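Local structure of 2-phospho-L-lactate guanylyltransferase (Methanosarcina mazei, 2I5E) at residues S41-A46 with L92-D97; P103-E108 with F166-D171. The protein probably catalyses the condensation of (2S)-2-phospholactate with GTP, giving (2S)-lactyl-2-diphospho-5'-guanosine for the biosynthesis of coenzyme F420. One frame throughout, in Å; residues are numbered along the deposited sequence.

Interaction 1 (S41-A46 with L92-D97); sequences SSLKGA and LIVMAD
Leu43, near the C-terminal end of helix 25-45, meets Leu92 and Val94 of strand 91-94 through a single methyl group. Its CD2 lies 3.9 Å from Leu92 CD2 and equally 3.9 Å from Val94 CG2. The two strand methyls are themselves neighbours, with Leu92 CD2 3.8 Å from Val94 CG2, and the three carbons therefore form a nearly equilateral triangle at ordinary van der Waals spacing. Leu92 and Val94 are two positions apart and present their side chains on the same face of the strand, while Ile93 between them turns to the other face, where it packs on Val139 and Tyr141. Leu92 CG is anti to its backbone N (chi1 180°), which carries the CD2 branch out to the helix; Val94 reaches Leu43 with the branch that lies beside its own backbone N, and these two side chains run past each other in opposite directions. The CA atoms of Leu43 and Val94 stay 9.3 Å apart, a gap that the apolar side chains bridge. All three residues are buried, and Ile8 and Ile106 also pack against Leu43.

No hydrogen bond joins the two segments; polar bonds form inside 41-46 or run from either segment to other parts of the chain. Gly45 N donates to Ser41 O at 2.8 Å, and Ser42 OG bonds to the backbone O of Leu101. Strand 91-94 is held by backbone bonds to the parallel strand 5-9 and the antiparallel strand 126-131, between which it lies, and the side chains of Leu92 and Val94 project from the sheet toward the helix. A helix laid by aliphatic contacts on a central strand of such a mixed sheet is characteristic of the Rossmann-like core of the GT-A fold.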
loop_
_atom_site.group_PDB
_atom_site.type_symbol
_atom_site.label_atom_id
_atom_site.label_comp_id
_atom_site.label_asym_id
_atom_site.label_seq_id
_atom_site.Cartn_x
_atom_site.Cartn_y
_atom_site.Cartn_z
ATOM N N SER A 41 -8.102 -12.289 -16.062
ATOM C CA SER A 41 -9.330 -12.758 -15.388
ATOM C C SER A 41 -10.032 -11.668 -14.543
ATOM O O SER A 41 -11.293 -11.585 -14.494
ATOM C CB SER A 41 -9.010 -13.961 -14.534
ATOM O OG SER A 41 -10.247 -14.365 -13.925
ATOM N N SER A 42 -9.266 -10.784 -13.876
ATOM C CA SER A 42 -9.998 -9.694 -13.191
ATOM C C SER A 42 -10.698 -8.713 -14.098
ATOM O O SER A 42 -11.786 -8.194 -13.750
ATOM C CB SER A 42 -9.167 -8.957 -12.175
ATOM O OG SER A 42 -8.941 -9.801 -11.118
ATOM N N LEU A 43 -10.092 -8.431 -15.240
ATOM C CA LEU A 43 -10.688 -7.525 -16.208
ATOM C C LEU A 43 -11.976 -8.148 -16.756
ATOM O O LEU A 43 -12.967 -7.444 -16.959
ATOM C CB LEU A 43 -9.713 -7.173 -17.355
ATOM C CG LEU A 43 -8.455 -6.446 -16.877
ATOM C CD1 LEU A 43 -7.289 -6.390 -17.934
ATOM C CD2 LEU A 43 -8.784 -5.046 -16.354
ATOM N N LYS A 44 -11.937 -9.461 -16.995
ATOM C CA LYS A 44 -13.089 -10.093 -17.575
ATOM C C LYS A 44 -14.153 -10.125 -16.462
ATOM O O LYS A 44 -15.284 -9.696 -16.678
ATOM C CB LYS A 44 -12.702 -11.457 -18.180
ATOM C CG LYS A 44 -12.019 -11.346 -19.532
ATOM C CD LYS A 44 -12.934 -10.549 -20.548
ATOM C CE LYS A 44 -12.979 -11.066 -21.997
ATOM N NZ LYS A 44 -12.363 -12.468 -22.262
ATOM N N GLY A 45 -13.727 -10.441 -15.239
ATOM C CA GLY A 45 -14.611 -10.513 -14.081
ATOM C C GLY A 45 -15.312 -9.211 -13.863
ATOM O O GLY A 45 -16.351 -9.161 -13.242
ATOM N N ALA A 46 -14.765 -8.132 -14.405
ATOM C CA ALA A 46 -15.391 -6.803 -14.245
ATOM C C ALA A 46 -16.255 -6.463 -15.438
ATOM O O ALA A 46 -16.733 -5.347 -15.525
ATOM C CB ALA A 46 -14.339 -5.730 -14.029
ATOM N N LEU A 92 -8.375 1.954 -19.911
ATOM C CA LEU A 92 -7.736 1.499 -18.673
ATOM C C LEU A 92 -6.460 0.795 -19.117
ATOM O O LEU A 92 -6.501 -0.159 -19.904
ATOM C CB LEU A 92 -8.642 0.490 -17.980
ATOM C CG LEU A 92 -8.207 -0.148 -16.668
ATOM C CD1 LEU A 92 -8.030 0.981 -15.604
ATOM C CD2 LEU A 92 -9.284 -1.204 -16.248
ATOM N N ILE A 93 -5.323 1.341 -18.703
ATOM C CA ILE A 93 -4.013 0.741 -18.786
ATOM C C ILE A 93 -3.678 0.066 -17.467
ATOM O O ILE A 93 -3.677 0.711 -16.438
ATOM C CB ILE A 93 -2.931 1.805 -19.085
ATOM C CG1 ILE A 93 -3.335 2.632 -20.333
ATOM C CG2 ILE A 93 -1.530 1.159 -19.114
ATOM C CD1 ILE A 93 -2.338 3.889 -20.572
ATOM N N VAL A 94 -3.548 -1.272 -17.472
ATOM C CA VAL A 94 -3.281 -1.950 -16.220
ATOM C C VAL A 94 -1.993 -2.782 -16.326
ATOM O O VAL A 94 -1.859 -3.555 -17.215
ATOM C CB VAL A 94 -4.428 -2.952 -15.838
ATOM C CG1 VAL A 94 -4.405 -3.310 -14.389
ATOM C CG2 VAL A 94 -5.760 -2.509 -16.210
HETATM N N MSE A 95 -1.081 -2.675 -15.364
HETATM C CA MSE A 95 0.098 -3.513 -15.348
HETATM C C MSE A 95 -0.213 -4.971 -15.151
HETATM O O MSE A 95 -1.150 -5.285 -14.488
HETATM C CB MSE A 95 1.005 -3.006 -14.262
HETATM C CG MSE A 95 1.335 -1.442 -14.546
HETATM SE SE MSE A 95 1.126 -0.803 -16.470
HETATM C CE MSE A 95 2.745 -1.263 -16.304
ATOM N N ALA A 96 0.692 -5.859 -15.597
ATOM C CA ALA A 96 0.441 -7.323 -15.565
ATOM C C ALA A 96 0.891 -7.955 -14.211
ATOM O O ALA A 96 0.896 -9.156 -14.109
ATOM C CB ALA A 96 1.205 -7.936 -16.685
ATOM N N ASP A 97 1.390 -7.127 -13.252
ATOM C CA ASP A 97 1.984 -7.588 -12.042
ATOM C C ASP A 97 1.209 -7.251 -10.781
ATOM O O ASP A 97 1.798 -6.940 -9.716
ATOM C CB ASP A 97 3.460 -7.120 -11.949
ATOM C CG ASP A 97 3.615 -5.634 -11.985
ATOM O OD1 ASP A 97 2.613 -4.941 -12.184
ATOM O OD2 ASP A 97 4.754 -5.159 -11.771
#

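Interaction 2 (P103-E108 with F166-D171); sequences PEHIKE and FMAGTD
His105 keeps CG beside its backbone N (chi1 -61°), and this sends the imidazole from helix 103-109 across to Met167 and Ala168; Met167 meets the ring with CB, and beyond it a CG likewise beside the backbone N and bends at chi2 and chi3 turn the rest of the chain off. In this GT-A-like fold the contact joins the short helix after strand 91-94 to the loop that connects strand 160-162 with helix 175-184. His105 NE2 is 3.5 Å from Met167 CB, which approaches the imidazole obliquely. Met167 CG is more distant, 4.1 Å from His105 NE2, and the selenium-bearing end of this selenomethionine leads away, its side chain packing on His184. Ala168 CB covers one face of the ring, 4.3 Å from His105 CG. No hydrogen bond crosses between the segments, and the closest pair of CA atoms, those of His105 and Ala168, is separated by 7.0 Å.

A weak hydrogen bond between His105 ND1 and Tyr163 OH would limit how freely the imidazole turns. The second subunit completes the surroundings: its Asp164 packs on His105, and the OD1 of that residue is hydrogen-bonded to Met167 N, so this contact lies at the interface of the homodimer. Asn127 ND2, on strand 126-131, bonds both Ala168 O and Asp171 OD1 and so ties the turn to the sheet.

The loop keeps its shape through a type I beta turn from Met167 to Thr170, whose closing bond from Thr170 N to Met167 O is weak at 3.4 Å. A tighter bond braces it: Thr170 OG1 donates to Phe166 O at 2.7 Å, with a C=O...OG1 angle of 158° and the hydroxyl oxygen tilted 22° from the carbonyl plane.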
loop_
_atom_site.group_PDB
_atom_site.type_symbol
_atom_site.label_atom_id
_atom_site.label_comp_id
_atom_site.label_asym_id
_atom_site.label_seq_id
_atom_site.Cartn_x
_atom_site.Cartn_y
_atom_site.Cartn_z
ATOM N N PRO A 103 -11.855 -7.813 -9.368
ATOM C CA PRO A 103 -12.790 -7.147 -10.248
ATOM C C PRO A 103 -13.446 -5.945 -9.604
ATOM O O PRO A 103 -13.774 -5.024 -10.294
ATOM C CB PRO A 103 -13.827 -8.252 -10.521
ATOM C CG PRO A 103 -13.035 -9.559 -10.404
ATOM C CD PRO A 103 -12.120 -9.284 -9.252
ATOM N N GLU A 104 -13.658 -5.966 -8.292
ATOM C CA GLU A 104 -14.254 -4.848 -7.572
ATOM C C GLU A 104 -13.360 -3.651 -7.684
ATOM O O GLU A 104 -13.862 -2.530 -7.843
ATOM C CB GLU A 104 -14.582 -5.189 -6.105
ATOM C CG GLU A 104 -15.498 -4.092 -5.378
ATOM C CD GLU A 104 -15.860 -4.383 -3.825
ATOM O OE1 GLU A 104 -17.051 -4.151 -3.392
ATOM O OE2 GLU A 104 -14.982 -4.838 -3.034
ATOM N N HIS A 105 -12.008 -3.845 -7.604
ATOM C CA HIS A 105 -11.097 -2.643 -7.788
ATOM C C HIS A 105 -11.302 -2.173 -9.203
ATOM O O HIS A 105 -11.470 -1.014 -9.412
ATOM C CB HIS A 105 -9.640 -3.014 -7.661
ATOM C CG HIS A 105 -9.286 -3.568 -6.343
ATOM N ND1 HIS A 105 -9.619 -2.925 -5.161
ATOM C CD2 HIS A 105 -8.648 -4.691 -5.986
ATOM C CE1 HIS A 105 -9.134 -3.600 -4.130
ATOM N NE2 HIS A 105 -8.595 -4.708 -4.610
ATOM N N ILE A 106 -11.268 -3.061 -10.213
ATOM C CA ILE A 106 -11.378 -2.528 -11.577
ATOM C C ILE A 106 -12.784 -1.794 -11.860
ATOM O O ILE A 106 -12.865 -0.712 -12.498
ATOM C CB ILE A 106 -10.787 -3.488 -12.760
ATOM C CG1 ILE A 106 -11.761 -3.773 -13.827
ATOM C CG2 ILE A 106 -9.831 -4.712 -12.397
ATOM C CD1 ILE A 106 -11.137 -3.454 -15.049
ATOM N N LYS A 107 -13.865 -2.364 -11.302
ATOM C CA LYS A 107 -15.208 -1.705 -11.388
ATOM C C LYS A 107 -15.095 -0.316 -10.833
ATOM O O LYS A 107 -15.485 0.604 -11.520
ATOM C CB LYS A 107 -16.328 -2.527 -10.649
ATOM C CG LYS A 107 -16.719 -3.834 -11.412
ATOM C CD LYS A 107 -17.436 -4.941 -10.582
ATOM C CE LYS A 107 -18.696 -4.496 -9.777
ATOM N NZ LYS A 107 -19.901 -5.578 -9.735
ATOM N N GLU A 108 -14.506 -0.146 -9.634
ATOM C CA GLU A 108 -14.414 1.211 -9.029
ATOM C C GLU A 108 -13.499 2.139 -9.748
ATOM O O GLU A 108 -13.807 3.329 -9.910
ATOM C CB GLU A 108 -14.067 1.231 -7.523
ATOM C CG GLU A 108 -14.848 0.249 -6.691
ATOM C CD GLU A 108 -14.580 0.349 -5.169
ATOM O OE1 GLU A 108 -15.328 -0.289 -4.401
ATOM O OE2 GLU A 108 -13.611 1.004 -4.737
ATOM N N PHE A 166 -4.561 -0.568 -1.041
ATOM C CA PHE A 166 -3.405 -1.366 -0.700
ATOM C C PHE A 166 -3.262 -2.515 -1.742
ATOM O O PHE A 166 -2.145 -2.849 -2.146
ATOM C CB PHE A 166 -3.598 -1.933 0.746
ATOM C CG PHE A 166 -2.358 -2.599 1.372
ATOM C CD1 PHE A 166 -1.655 -1.983 2.369
ATOM C CD2 PHE A 166 -1.930 -3.855 0.966
ATOM C CE1 PHE A 166 -0.554 -2.632 2.987
ATOM C CE2 PHE A 166 -0.811 -4.482 1.510
ATOM C CZ PHE A 166 -0.139 -3.892 2.519
HETATM N N MSE A 167 -4.360 -3.174 -2.101
HETATM C CA MSE A 167 -4.260 -4.391 -2.906
HETATM C C MSE A 167 -3.906 -4.009 -4.354
HETATM O O MSE A 167 -3.048 -4.640 -4.945
HETATM C CB MSE A 167 -5.557 -5.161 -2.904
HETATM C CG MSE A 167 -6.018 -5.677 -1.518
HETATM SE SE MSE A 167 -4.769 -6.798 -0.579
HETATM C CE MSE A 167 -4.818 -5.864 1.222
ATOM N N ALA A 168 -4.539 -2.966 -4.915
ATOM C CA ALA A 168 -4.263 -2.597 -6.299
ATOM C C ALA A 168 -2.894 -1.848 -6.359
ATOM O O ALA A 168 -2.274 -1.693 -7.412
ATOM C CB ALA A 168 -5.429 -1.658 -6.869
ATOM N N GLY A 169 -2.429 -1.381 -5.225
ATOM C CA GLY A 169 -1.125 -0.774 -5.182
ATOM C C GLY A 169 0.081 -1.639 -4.891
ATOM O O GLY A 169 1.205 -1.140 -4.927
ATOM N N THR A 170 -0.136 -2.936 -4.640
ATOM C CA THR A 170 0.945 -3.949 -4.477
ATOM C C THR A 170 1.275 -4.561 -5.815
ATOM O O THR A 170 0.631 -5.526 -6.293
ATOM C CB THR A 170 0.469 -4.987 -3.477
ATOM O OG1 THR A 170 0.084 -4.274 -2.301
ATOM C CG2 THR A 170 1.538 -6.001 -3.065
ATOM N N ASP A 171 2.276 -3.968 -6.470
ATOM C CA ASP A 171 2.862 -4.557 -7.650
ATOM C C ASP A 171 3.996 -5.441 -7.137
ATOM O O ASP A 171 4.608 -5.182 -6.092
ATOM C CB ASP A 171 3.381 -3.502 -8.609
ATOM C CG ASP A 171 4.259 -2.442 -7.923
ATOM O OD1 ASP A 171 3.753 -1.617 -7.158
ATOM O OD2 ASP A 171 5.465 -2.485 -8.122
#

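From the N terminus, helix 25-45 is the first element to be used. Interaction 1 closes a loop of 45 residues, through strands 50-55 and 68-71 and helix 76-86, when the chain returns at strand 91-94. Helix 103-109 follows directly, and interaction 2 opens there, closing a second loop of 57 residues just after strand 160-162. The two loops are in series, neither nested nor crossing. Their centres lie 9 Å apart, and helix 103-109 connects them: Ile106 packs on Leu43, Ala46 and Leu92, and Pro103 on Ser42. Together they tie the parallel half of the sheet to the loop at the dimer interface.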